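Side-chain contacts in P450 epoxidase (Sorangium cellulosum, PDB 1Q5D), which is a haem-containing protein of the cytochrome P450 family, modelled with the ligand EPB in a pocket beside the haem: residues 179-184 and 398-403; 23-28 and 300-305; 185-190 and 323-328. All coordinates share one frame; numbering follows the deposited sequence.

Contact 1: 179-184 and 398-403; sequences TARALG and GYHPAF. With EPB (7,11-dihydroxy-8,8,10,12,16-pentamethyl-3-[1-methyl-2-(2-methyl-thiazol-4-yl)vinyl]-4,17-dioxabicyclo[14.1.0]heptadecane-5,9-dione), chain C.
Arg181 and His400 meet because two first torsions aim them at each other: Arg181 sets CG opposite its own carbonyl carbon (chi1 -76°) and runs extended to NE, while His400 sends its ring out trans to the backbone N (chi1 -170°). His400 CD2 then sits over the centre of one guanidinium face, 3.6 Å from Arg181 CZ. The two planes are inclined by 44°. Lower on the chain, the methylene CG of Arg181 comes 3.6 Å from His400 NE2. Polar grip on the arginine comes from elsewhere, through a salt bridge from NE to Asp192. The imidazole is itself fixed in rotation, since Ala402 N donates to His400 ND1 at 2.9 Å, the donor lying in the ring plane, and Phe403 CD1 sits above one face.

Beside this pair both segments line the pocket of EPB. Ala180 O accepts a short hydrogen bond of 2.6 Å from EPB O14, Ala402 CB stands 3.3 Å from EPB O12, and the ring of Phe403 approaches EPB O16 with CZ at 3.6 Å. Leu183 CD1 touches the thiazole methyl, EPB C27, at 3.6 Å.

The contact thus joins helix 169-182, with the residues that follow it, to the loop between strands 396-397 and 406-412, with helix 195-218 packed against Arg181, helix 88-93 against Leu183, and helix 257-272 against Phe403.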
loop_
_atom_site.group_PDB
_atom_site.type_symbol
_atom_site.label_atom_id
_atom_site.label_comp_id
_atom_site.label_asym_id
_atom_site.label_seq_id
_atom_site.Cartn_x
_atom_site.Cartn_y
_atom_site.Cartn_z
ATOM N N THR A 179 0.757 -12.038 -4.308
ATOM C CA THR A 179 -0.321 -12.171 -3.343
ATOM C C THR A 179 -1.284 -10.990 -3.419
ATOM O O THR A 179 -2.496 -11.173 -3.405
ATOM C CB THR A 179 0.251 -12.278 -1.931
ATOM O OG1 THR A 179 0.863 -13.568 -1.764
ATOM C CG2 THR A 179 -0.860 -12.261 -0.910
ATOM N N ALA A 180 -0.740 -9.782 -3.486
ATOM C CA ALA A 180 -1.593 -8.594 -3.532
ATOM C C ALA A 180 -2.540 -8.615 -4.747
ATOM O O ALA A 180 -3.742 -8.296 -4.615
ATOM C CB ALA A 180 -0.754 -7.326 -3.487
ATOM N N ARG A 181 -2.013 -9.015 -5.907
ATOM C CA ARG A 181 -2.823 -9.193 -7.125
ATOM C C ARG A 181 -3.801 -10.358 -7.012
ATOM O O ARG A 181 -4.965 -10.248 -7.423
ATOM C CB ARG A 181 -1.927 -9.461 -8.337
ATOM C CG ARG A 181 -1.200 -8.253 -8.896
ATOM C CD ARG A 181 -0.244 -8.615 -10.027
ATOM N NE ARG A 181 0.031 -7.502 -10.923
ATOM C CZ ARG A 181 1.203 -6.889 -10.995
ATOM N NH1 ARG A 181 2.207 -7.271 -10.206
ATOM N NH2 ARG A 181 1.371 -5.883 -11.837
ATOM N N ALA A 182 -3.322 -11.486 -6.488
ATOM C CA ALA A 182 -4.143 -12.690 -6.402
ATOM C C ALA A 182 -5.349 -12.469 -5.500
ATOM O O ALA A 182 -6.428 -13.021 -5.736
ATOM C CB ALA A 182 -3.320 -13.880 -5.898
ATOM N N LEU A 183 -5.156 -11.683 -4.445
ATOM C CA LEU A 183 -6.253 -11.383 -3.533
ATOM C C LEU A 183 -7.363 -10.606 -4.240
ATOM O O LEU A 183 -8.481 -10.492 -3.729
ATOM C CB LEU A 183 -5.742 -10.590 -2.316
ATOM C CG LEU A 183 -5.021 -11.434 -1.259
ATOM C CD1 LEU A 183 -4.449 -10.530 -0.145
ATOM C CD2 LEU A 183 -5.887 -12.550 -0.675
ATOM N N GLY A 184 -7.058 -10.067 -5.411
ATOM C CA GLY A 184 -8.064 -9.347 -6.176
ATOM C C GLY A 184 -8.904 -10.208 -7.111
ATOM O O GLY A 184 -9.910 -9.727 -7.649
ATOM N N GLY A 398 0.996 1.212 -15.700
ATOM C CA GLY A 398 0.382 -0.053 -16.087
ATOM C C GLY A 398 -1.076 -0.166 -15.697
ATOM O O GLY A 398 -1.763 0.851 -15.560
ATOM N N TYR A 399 -1.539 -1.396 -15.490
ATOM C CA TYR A 399 -2.949 -1.684 -15.216
ATOM C C TYR A 399 -3.140 -2.587 -13.990
ATOM O O TYR A 399 -4.034 -3.443 -13.972
ATOM C CB TYR A 399 -3.600 -2.361 -16.434
ATOM C CG TYR A 399 -3.588 -1.528 -17.686
ATOM C CD1 TYR A 399 -2.676 -1.781 -18.711
ATOM C CD2 TYR A 399 -4.482 -0.491 -17.850
ATOM C CE1 TYR A 399 -2.661 -1.007 -19.858
ATOM C CE2 TYR A 399 -4.474 0.288 -18.991
ATOM C CZ TYR A 399 -3.576 0.020 -19.989
ATOM O OH TYR A 399 -3.592 0.807 -21.114
ATOM N N HIS A 400 -2.289 -2.433 -12.985
ATOM C CA HIS A 400 -2.467 -3.135 -11.709
ATOM C C HIS A 400 -3.876 -2.857 -11.164
ATOM O O HIS A 400 -4.337 -1.714 -11.189
ATOM C CB HIS A 400 -1.395 -2.665 -10.705
ATOM C CG HIS A 400 -1.326 -3.484 -9.458
ATOM N ND1 HIS A 400 -2.348 -3.519 -8.538
ATOM C CD2 HIS A 400 -0.354 -4.296 -8.973
ATOM C CE1 HIS A 400 -2.012 -4.315 -7.538
ATOM N NE2 HIS A 400 -0.812 -4.806 -7.784
ATOM N N PRO A 401 -4.568 -3.889 -10.695
ATOM C CA PRO A 401 -5.958 -3.736 -10.250
ATOM C C PRO A 401 -6.131 -2.803 -9.056
ATOM O O PRO A 401 -7.230 -2.263 -8.867
ATOM C CB PRO A 401 -6.367 -5.157 -9.851
ATOM C CG PRO A 401 -5.090 -5.879 -9.618
ATOM C CD PRO A 401 -4.104 -5.285 -10.590
ATOM N N ALA A 402 -5.074 -2.611 -8.268
ATOM C CA ALA A 402 -5.181 -1.767 -7.073
ATOM C C ALA A 402 -4.411 -0.450 -7.150
ATOM O O ALA A 402 -4.753 0.513 -6.469
ATOM C CB ALA A 402 -4.740 -2.562 -5.818
ATOM N N PHE A 403 -3.351 -0.408 -7.945
ATOM C CA PHE A 403 -2.460 0.729 -7.927
ATOM C C PHE A 403 -2.371 1.405 -9.272
ATOM O O PHE A 403 -2.471 0.755 -10.324
ATOM C CB PHE A 403 -1.041 0.286 -7.540
ATOM C CG PHE A 403 -0.948 -0.327 -6.174
ATOM C CD1 PHE A 403 -0.522 -1.641 -6.018
ATOM C CD2 PHE A 403 -1.242 0.425 -5.045
ATOM C CE1 PHE A 403 -0.422 -2.203 -4.757
ATOM C CE2 PHE A 403 -1.139 -0.122 -3.778
ATOM C CZ PHE A 403 -0.733 -1.444 -3.629
HETATM O O16 EPB C . -2.171 -4.518 -2.416
HETATM C C51 EPB C . -3.308 -0.119 -0.814
HETATM O O41 EPB C . -2.235 -1.069 1.457
HETATM C C5 EPB C . -3.198 -0.939 0.419
HETATM C C4 EPB C . -2.340 -2.286 0.707
HETATM C C16 EPB C . -3.277 -4.638 -2.038
HETATM O O1 EPB C . -3.682 -4.730 -0.715
HETATM C C2 EPB C . -2.685 -4.735 0.466
HETATM C C3 EPB C . -2.945 -3.433 1.323
HETATM C C20 EPB C . -3.087 -6.065 1.223
HETATM C C21 EPB C . -2.672 -7.298 0.436
HETATM C C22 EPB C . -3.711 -6.076 2.437
HETATM C C23 EPB C . -4.203 -7.161 3.287
HETATM N N26 EPB C . -4.725 -8.295 2.691
HETATM C C25 EPB C . -5.155 -9.186 3.621
HETATM C C27 EPB C . -5.725 -10.475 3.173
HETATM C C24 EPB C . -4.270 -7.170 4.629
HETATM S S1 EPB C . -4.960 -8.634 5.188
HETATM C C15 EPB C . -4.450 -4.710 -3.050
HETATM C C14 EPB C . -5.553 -5.822 -2.749
HETATM O O14 EPB C . -4.789 -7.008 -2.610
HETATM C C13 EPB C . -6.794 -5.917 -3.798
HETATM C C29 EPB C . -6.221 -6.311 -5.204
HETATM C C30 EPB C . -7.719 -7.065 -3.403
HETATM C C12 EPB C . -7.571 -4.491 -3.956
HETATM O O12 EPB C . -7.635 -3.905 -5.083
HETATM C C11 EPB C . -8.289 -3.717 -2.782
HETATM C C28 EPB C . -9.691 -3.372 -3.341
HETATM C C10 EPB C . -7.284 -2.779 -2.181
HETATM O O10 EPB C . -7.035 -1.661 -3.089
HETATM C C9 EPB C . -7.875 -2.300 -0.870
HETATM C C91 EPB C . -8.015 -3.432 0.034
HETATM C C8 EPB C . -6.997 -1.408 -0.062
HETATM C C7 EPB C . -5.533 -1.180 -0.619
HETATM C C6 EPB C . -4.684 -1.668 0.673
#

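Contact 2: 23-28 and 300-305; sequences GYAEDP and ILRIGT. With EPB (7,11-dihydroxy-8,8,10,12,16-pentamethyl-3-[1-methyl-2-(2-methyl-thiazol-4-yl)vinyl]-4,17-dioxabicyclo[14.1.0]heptadecane-5,9-dione), chain C.
Tyr24 and Ala25, in the loop leading into helix 29-38, meet the 300-305 segment at Arg302, in the loop that runs into strand 304-309, while the residues around that arginine face elsewhere. Ile300 packs on helix 257-272 through Tyr261 and Phe265. Leu301 turns to the ligand instead, its CD2 notably close to EPB C51 at 3.2 Å.

Arg302 carries the contact with both its backbone and its side chain. Its carbonyl O accepts a hydrogen bond of 2.8 Å from Tyr24 OH; the donor stands nearly in line with the C=O bond (169°), and the oxygen lies at the edge of the phenol ring, in its plane. Tyr24 CE2 also rests 3.8 Å from Arg302 CG, and Pro28 CB covers one face of the same ring. The arginine chain starts with CG opposite the main-chain nitrogen and kinks at chi3 (-63°), which brings the guanidinium beside the 23-28 turn, inclined by 27° to the phenol plane. There Ala25 CB lies 3.8 Å from Arg302 NH2, and a water in the guanidinium plane accepts from both Arg302 NH1 (3.0 Å) and Ala25 N (2.9 Å).

Ile303 packs on Phe327 and Leu329 of the neighbouring strand. Gly304 O takes a hydrogen bond of 2.9 Å from EPB O10, and Thr305 OG1, in strand 304-309, lies near EPB C8 and is hydrogen-bonded to a haem oxygen.

Carbonyl oxygens of Pro19, His400 and Gly398 complete the setting of Arg302. Its buried guanidinium is therefore satisfied mainly by backbone oxygens and water; the carbonyl dipoles would probably stabilise a positive charge there, and Arg302 joins its own loop to the N-terminal loop and to the one after strand 396-397.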
loop_
_atom_site.group_PDB
_atom_site.type_symbol
_atom_site.label_atom_id
_atom_site.label_comp_id
_atom_site.label_asym_id
_atom_site.label_seq_id
_atom_site.Cartn_x
_atom_site.Cartn_y
_atom_site.Cartn_z
ATOM N N GLY A 23 -4.354 5.922 -19.880
ATOM C CA GLY A 23 -4.265 7.278 -19.386
ATOM C C GLY A 23 -4.762 7.534 -17.971
ATOM O O GLY A 23 -4.357 8.530 -17.365
ATOM N N TYR A 24 -5.633 6.665 -17.444
ATOM C CA TYR A 24 -6.256 6.914 -16.147
ATOM C C TYR A 24 -5.225 6.882 -15.028
ATOM O O TYR A 24 -5.137 7.818 -14.238
ATOM C CB TYR A 24 -7.407 5.940 -15.859
ATOM C CG TYR A 24 -8.028 6.066 -14.474
ATOM C CD1 TYR A 24 -9.197 6.808 -14.271
ATOM C CD2 TYR A 24 -7.464 5.427 -13.373
ATOM C CE1 TYR A 24 -9.771 6.912 -13.013
ATOM C CE2 TYR A 24 -8.025 5.520 -12.121
ATOM C CZ TYR A 24 -9.177 6.261 -11.937
ATOM O OH TYR A 24 -9.730 6.353 -10.679
ATOM N N ALA A 25 -4.441 5.812 -14.969
ATOM C CA ALA A 25 -3.358 5.726 -13.974
ATOM C C ALA A 25 -2.462 6.970 -14.008
ATOM O O ALA A 25 -2.183 7.566 -12.969
ATOM C CB ALA A 25 -2.538 4.471 -14.174
ATOM N N GLU A 26 -2.018 7.361 -15.202
ATOM C CA GLU A 26 -1.171 8.544 -15.359
ATOM C C GLU A 26 -1.788 9.825 -14.785
ATOM O O GLU A 26 -1.085 10.653 -14.192
ATOM C CB GLU A 26 -0.800 8.774 -16.831
ATOM C CG GLU A 26 0.085 9.995 -17.060
ATOM C CD GLU A 26 0.421 10.224 -18.528
ATOM O OE1 GLU A 26 -0.399 9.855 -19.410
ATOM O OE2 GLU A 26 1.508 10.778 -18.807
ATOM N N ASP A 27 -3.090 9.991 -14.961
ATOM C CA ASP A 27 -3.761 11.201 -14.495
ATOM C C ASP A 27 -5.271 10.987 -14.412
ATOM O O ASP A 27 -6.014 11.282 -15.353
ATOM C CB ASP A 27 -3.435 12.370 -15.427
ATOM C CG ASP A 27 -4.021 13.680 -14.948
ATOM O OD1 ASP A 27 -4.479 13.755 -13.778
ATOM O OD2 ASP A 27 -4.072 14.692 -15.686
ATOM N N PRO A 28 -5.719 10.432 -13.295
ATOM C CA PRO A 28 -7.132 10.126 -13.105
ATOM C C PRO A 28 -7.938 11.324 -12.641
ATOM O O PRO A 28 -9.154 11.216 -12.478
ATOM C CB PRO A 28 -7.100 9.088 -11.986
ATOM C CG PRO A 28 -5.917 9.486 -11.176
ATOM C CD PRO A 28 -4.896 10.007 -12.142
ATOM N N ILE A 300 -1.575 6.884 -4.720
ATOM C CA ILE A 300 -1.160 5.735 -5.533
ATOM C C ILE A 300 -2.260 4.720 -5.839
ATOM O O ILE A 300 -2.060 3.818 -6.685
ATOM C CB ILE A 300 0.001 4.964 -4.841
ATOM C CG1 ILE A 300 -0.478 4.393 -3.499
ATOM C CG2 ILE A 300 1.267 5.832 -4.756
ATOM C CD1 ILE A 300 0.470 3.369 -2.818
ATOM N N LEU A 301 -3.384 4.815 -5.144
ATOM C CA LEU A 301 -4.473 3.862 -5.349
ATOM C C LEU A 301 -5.251 4.213 -6.614
ATOM O O LEU A 301 -5.597 5.374 -6.828
ATOM C CB LEU A 301 -5.433 3.835 -4.163
ATOM C CG LEU A 301 -4.845 3.267 -2.866
ATOM C CD1 LEU A 301 -5.849 3.275 -1.704
ATOM C CD2 LEU A 301 -4.358 1.838 -3.163
ATOM N N ARG A 302 -5.506 3.200 -7.440
ATOM C CA ARG A 302 -6.294 3.360 -8.682
ATOM C C ARG A 302 -7.732 3.734 -8.375
ATOM O O ARG A 302 -8.308 4.652 -8.978
ATOM C CB ARG A 302 -6.296 2.034 -9.452
ATOM C CG ARG A 302 -7.005 2.093 -10.824
ATOM C CD ARG A 302 -6.806 0.820 -11.653
ATOM N NE ARG A 302 -5.401 0.640 -11.971
ATOM C CZ ARG A 302 -4.796 1.148 -13.042
ATOM N NH1 ARG A 302 -5.480 1.860 -13.940
ATOM N NH2 ARG A 302 -3.500 0.929 -13.219
ATOM N N ILE A 303 -8.338 2.992 -7.462
ATOM C CA ILE A 303 -9.703 3.272 -7.042
ATOM C C ILE A 303 -9.729 3.603 -5.538
ATOM O O ILE A 303 -10.052 4.727 -5.148
ATOM C CB ILE A 303 -10.637 2.077 -7.373
ATOM C CG1 ILE A 303 -10.441 1.645 -8.838
ATOM C CG2 ILE A 303 -12.101 2.447 -7.113
ATOM C CD1 ILE A 303 -10.215 0.157 -9.016
ATOM N N GLY A 304 -9.393 2.633 -4.698
ATOM C CA GLY A 304 -9.334 2.858 -3.265
ATOM C C GLY A 304 -9.419 1.586 -2.462
ATOM O O GLY A 304 -8.770 0.587 -2.778
ATOM N N THR A 305 -10.217 1.606 -1.408
ATOM C CA THR A 305 -10.391 0.418 -0.615
ATOM C C THR A 305 -11.870 0.097 -0.521
ATOM O O THR A 305 -12.700 0.901 -0.947
ATOM C CB THR A 305 -9.716 0.536 0.763
ATOM O OG1 THR A 305 -9.824 -0.720 1.433
ATOM C CG2 THR A 305 -10.476 1.512 1.674
HETATM O O16 EPB C . -2.171 -4.518 -2.416
HETATM C C51 EPB C . -3.308 -0.119 -0.814
HETATM O O41 EPB C . -2.235 -1.069 1.457
HETATM C C5 EPB C . -3.198 -0.939 0.419
HETATM C C4 EPB C . -2.340 -2.286 0.707
HETATM C C16 EPB C . -3.277 -4.638 -2.038
HETATM O O1 EPB C . -3.682 -4.730 -0.715
HETATM C C2 EPB C . -2.685 -4.735 0.466
HETATM C C3 EPB C . -2.945 -3.433 1.323
HETATM C C20 EPB C . -3.087 -6.065 1.223
HETATM C C21 EPB C . -2.672 -7.298 0.436
HETATM C C22 EPB C . -3.711 -6.076 2.437
HETATM C C23 EPB C . -4.203 -7.161 3.287
HETATM N N26 EPB C . -4.725 -8.295 2.691
HETATM C C25 EPB C . -5.155 -9.186 3.621
HETATM C C27 EPB C . -5.725 -10.475 3.173
HETATM C C24 EPB C . -4.270 -7.170 4.629
HETATM S S1 EPB C . -4.960 -8.634 5.188
HETATM C C15 EPB C . -4.450 -4.710 -3.050
HETATM C C14 EPB C . -5.553 -5.822 -2.749
HETATM O O14 EPB C . -4.789 -7.008 -2.610
HETATM C C13 EPB C . -6.794 -5.917 -3.798
HETATM C C29 EPB C . -6.221 -6.311 -5.204
HETATM C C30 EPB C . -7.719 -7.065 -3.403
HETATM C C12 EPB C . -7.571 -4.491 -3.956
HETATM O O12 EPB C . -7.635 -3.905 -5.083
HETATM C C11 EPB C . -8.289 -3.717 -2.782
HETATM C C28 EPB C . -9.691 -3.372 -3.341
HETATM C C10 EPB C . -7.284 -2.779 -2.181
HETATM O O10 EPB C . -7.035 -1.661 -3.089
HETATM C C9 EPB C . -7.875 -2.300 -0.870
HETATM C C91 EPB C . -8.015 -3.432 0.034
HETATM C C8 EPB C . -6.997 -1.408 -0.062
HETATM C C7 EPB C . -5.533 -1.180 -0.619
HETATM C C6 EPB C . -4.684 -1.668 0.673
HETATM O O HOH W 1 -4.784 3.338 -16.500
#

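Contact 3: 185-190 and 323-328; sequences VGLVPR and GEMVFL. With EPB (7,11-dihydroxy-8,8,10,12,16-pentamethyl-3-[1-methyl-2-(2-methyl-thiazol-4-yl)vinyl]-4,17-dioxabicyclo[14.1.0]heptadecane-5,9-dione), chain C.
Leu187 and Val188 meet Met325 and Phe327 mainly through apolar side chains, without a hydrogen bond between the segments. Sulfur-to-methyl packing comes first: Met325 SD is 4.0 Å from Leu187 CD1 and scarcely farther from CD2, so the thioether faces the fork of the leucine. The methionine chain reaches out from the strand and bends at its last torsion (chi3 75°), which carries CE to within 3.8 Å of Leu187 O. Trp74 touches both Leu187 and Met325.

Met325 and Phe327 are two apart on strand 325-329, and both point to the 185-190 loop. That strand belongs to the mixed sheet of the P450 fold, between strands 49-52 and 304-309; the loop links helix 169-182 to helix 195-218, so the contact spans from the sheet to the helical part of the molecule.

Methyl-to-ring contact is the second kind. Val188 CG1 comes 3.9 Å from Phe327 CZ, at the edge of the ring and near its plane rather than over a face.

Ligand contacts use the same two groups. EPB C28 lies 3.9 Å from Phe327 CZ and 3.8 Å from Val188 CG1, so this ligand methyl touches both side chains where they meet, while EPB O12 lies 3.8 Å from Val188 CG1. Ser49 and Val51 pack against Phe327 from the adjacent strand.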
loop_
_atom_site.group_PDB
_atom_site.type_symbol
_atom_site.label_atom_id
_atom_site.label_comp_id
_atom_site.label_asym_id
_atom_site.label_seq_id
_atom_site.Cartn_x
_atom_site.Cartn_y
_atom_site.Cartn_z
ATOM N N VAL A 185 -8.486 -11.456 -7.329
ATOM C CA VAL A 185 -9.166 -12.352 -8.276
ATOM C C VAL A 185 -10.526 -12.703 -7.718
ATOM O O VAL A 185 -10.640 -13.277 -6.631
ATOM C CB VAL A 185 -8.366 -13.656 -8.552
ATOM C CG1 VAL A 185 -9.188 -14.634 -9.437
ATOM C CG2 VAL A 185 -7.036 -13.349 -9.224
ATOM N N GLY A 186 -11.563 -12.315 -8.449
ATOM C CA GLY A 186 -12.920 -12.572 -8.018
ATOM C C GLY A 186 -13.483 -11.455 -7.158
ATOM O O GLY A 186 -14.654 -11.495 -6.788
ATOM N N LEU A 187 -12.648 -10.467 -6.833
ATOM C CA LEU A 187 -13.050 -9.360 -5.967
ATOM C C LEU A 187 -13.087 -8.073 -6.769
ATOM O O LEU A 187 -14.082 -7.368 -6.754
ATOM C CB LEU A 187 -12.079 -9.197 -4.792
ATOM C CG LEU A 187 -12.429 -8.187 -3.683
ATOM C CD1 LEU A 187 -12.444 -6.771 -4.207
ATOM C CD2 LEU A 187 -13.743 -8.497 -3.001
ATOM N N VAL A 188 -11.986 -7.769 -7.454
ATOM C CA VAL A 188 -11.899 -6.579 -8.299
ATOM C C VAL A 188 -11.755 -6.970 -9.779
ATOM O O VAL A 188 -11.153 -7.996 -10.097
ATOM C CB VAL A 188 -10.745 -5.628 -7.852
ATOM C CG1 VAL A 188 -10.919 -5.215 -6.407
ATOM C CG2 VAL A 188 -9.397 -6.277 -8.048
ATOM N N PRO A 189 -12.318 -6.131 -10.655
ATOM C CA PRO A 189 -12.558 -6.394 -12.092
ATOM C C PRO A 189 -11.510 -7.001 -13.050
ATOM O O PRO A 189 -11.896 -7.831 -13.896
ATOM C CB PRO A 189 -12.954 -5.000 -12.628
ATOM C CG PRO A 189 -13.559 -4.333 -11.510
ATOM C CD PRO A 189 -12.851 -4.817 -10.258
ATOM N N ARG A 190 -10.258 -6.572 -12.986
ATOM C CA ARG A 190 -9.279 -6.909 -14.028
ATOM C C ARG A 190 -7.893 -7.108 -13.424
ATOM O O ARG A 190 -7.063 -6.200 -13.450
ATOM C CB ARG A 190 -9.176 -5.800 -15.068
ATOM C CG ARG A 190 -10.476 -5.509 -15.888
ATOM C CD ARG A 190 -10.275 -4.558 -17.046
ATOM N NE ARG A 190 -11.538 -3.961 -17.506
ATOM C CZ ARG A 190 -11.622 -2.994 -18.417
ATOM N NH1 ARG A 190 -10.531 -2.536 -19.005
ATOM N NH2 ARG A 190 -12.806 -2.495 -18.758
ATOM N N GLY A 323 -24.813 -6.768 2.112
ATOM C CA GLY A 323 -23.822 -7.573 1.417
ATOM C C GLY A 323 -23.265 -6.962 0.141
ATOM O O GLY A 323 -22.435 -7.582 -0.534
ATOM N N GLU A 324 -23.713 -5.754 -0.191
ATOM C CA GLU A 324 -23.213 -5.036 -1.354
ATOM C C GLU A 324 -21.882 -4.346 -1.045
ATOM O O GLU A 324 -21.684 -3.805 0.042
ATOM C CB GLU A 324 -24.229 -3.996 -1.843
ATOM C CG GLU A 324 -25.471 -4.584 -2.512
ATOM C CD GLU A 324 -26.233 -3.567 -3.356
ATOM O OE1 GLU A 324 -26.552 -2.463 -2.852
ATOM O OE2 GLU A 324 -26.504 -3.866 -4.539
ATOM N N MET A 325 -20.986 -4.358 -2.022
ATOM C CA MET A 325 -19.662 -3.777 -1.872
ATOM C C MET A 325 -19.685 -2.260 -2.070
ATOM O O MET A 325 -20.455 -1.713 -2.876
ATOM C CB MET A 325 -18.665 -4.447 -2.846
ATOM C CG MET A 325 -17.216 -3.984 -2.673
ATOM S SD MET A 325 -16.006 -5.141 -3.384
ATOM C CE MET A 325 -16.233 -4.798 -5.056
ATOM N N VAL A 326 -18.840 -1.572 -1.316
ATOM C CA VAL A 326 -18.686 -0.144 -1.494
ATOM C C VAL A 326 -17.210 0.217 -1.612
ATOM O O VAL A 326 -16.412 -0.154 -0.747
ATOM C CB VAL A 326 -19.292 0.629 -0.294
ATOM C CG1 VAL A 326 -19.296 2.104 -0.578
ATOM C CG2 VAL A 326 -20.718 0.115 0.025
ATOM N N PHE A 327 -16.862 0.924 -2.684
ATOM C CA PHE A 327 -15.524 1.450 -2.898
ATOM C C PHE A 327 -15.403 2.885 -2.399
ATOM O O PHE A 327 -16.222 3.743 -2.727
ATOM C CB PHE A 327 -15.174 1.422 -4.383
ATOM C CG PHE A 327 -14.212 0.330 -4.769
ATOM C CD1 PHE A 327 -14.655 -0.778 -5.492
ATOM C CD2 PHE A 327 -12.858 0.423 -4.451
ATOM C CE1 PHE A 327 -13.756 -1.786 -5.876
ATOM C CE2 PHE A 327 -11.960 -0.577 -4.831
ATOM C CZ PHE A 327 -12.415 -1.683 -5.548
ATOM N N LEU A 328 -14.377 3.129 -1.600
ATOM C CA LEU A 328 -14.042 4.462 -1.124
ATOM C C LEU A 328 -13.054 5.013 -2.120
ATOM O O LEU A 328 -11.947 4.499 -2.206
ATOM C CB LEU A 328 -13.376 4.345 0.255
ATOM C CG LEU A 328 -14.314 4.153 1.444
ATOM C CD1 LEU A 328 -15.465 3.203 1.169
ATOM C CD2 LEU A 328 -13.574 3.736 2.712
HETATM O O16 EPB C . -2.171 -4.518 -2.416
HETATM C C51 EPB C . -3.308 -0.119 -0.814
HETATM O O41 EPB C . -2.235 -1.069 1.457
HETATM C C5 EPB C . -3.198 -0.939 0.419
HETATM C C4 EPB C . -2.340 -2.286 0.707
HETATM C C16 EPB C . -3.277 -4.638 -2.038
HETATM O O1 EPB C . -3.682 -4.730 -0.715
HETATM C C2 EPB C . -2.685 -4.735 0.466
HETATM C C3 EPB C . -2.945 -3.433 1.323
HETATM C C20 EPB C . -3.087 -6.065 1.223
HETATM C C21 EPB C . -2.672 -7.298 0.436
HETATM C C22 EPB C . -3.711 -6.076 2.437
HETATM C C23 EPB C . -4.203 -7.161 3.287
HETATM N N26 EPB C . -4.725 -8.295 2.691
HETATM C C25 EPB C . -5.155 -9.186 3.621
HETATM C C27 EPB C . -5.725 -10.475 3.173
HETATM C C24 EPB C . -4.270 -7.170 4.629
HETATM S S1 EPB C . -4.960 -8.634 5.188
HETATM C C15 EPB C . -4.450 -4.710 -3.050
HETATM C C14 EPB C . -5.553 -5.822 -2.749
HETATM O O14 EPB C . -4.789 -7.008 -2.610
HETATM C C13 EPB C . -6.794 -5.917 -3.798
HETATM C C29 EPB C . -6.221 -6.311 -5.204
HETATM C C30 EPB C . -7.719 -7.065 -3.403
HETATM C C12 EPB C . -7.571 -4.491 -3.956
HETATM O O12 EPB C . -7.635 -3.905 -5.083
HETATM C C11 EPB C . -8.289 -3.717 -2.782
HETATM C C28 EPB C . -9.691 -3.372 -3.341
HETATM C C10 EPB C . -7.284 -2.779 -2.181
HETATM O O10 EPB C . -7.035 -1.661 -3.089
HETATM C C9 EPB C . -7.875 -2.300 -0.870
HETATM C C91 EPB C . -8.015 -3.432 0.034
HETATM C C8 EPB C . -6.997 -1.408 -0.062
HETATM C C7 EPB C . -5.533 -1.180 -0.619
HETATM C C6 EPB C . -4.684 -1.668 0.673
#

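All three contacts are buried and each reaches EPB, yet they differ in kind. Contact 1 sets the face of an arginine guanidinium against an imidazole carbon, between a helix and a loop; contact 2 is the most polar, with direct and water-mediated bonds between loops; contact 3 is mainly apolar, joining a loop to a sheet strand, and its centre lies farthest from that of the chain. Contacts 1 and 2 join through Arg302, and Leu301 CD2 packs 3.6 Å from Ala402 O. Contacts 2 and 3 share the mixed sheet, where Thr305 O lies 2.9 Å from Leu328 N. Between contacts 1 and 3 the link is packing, Pro401 on Val188.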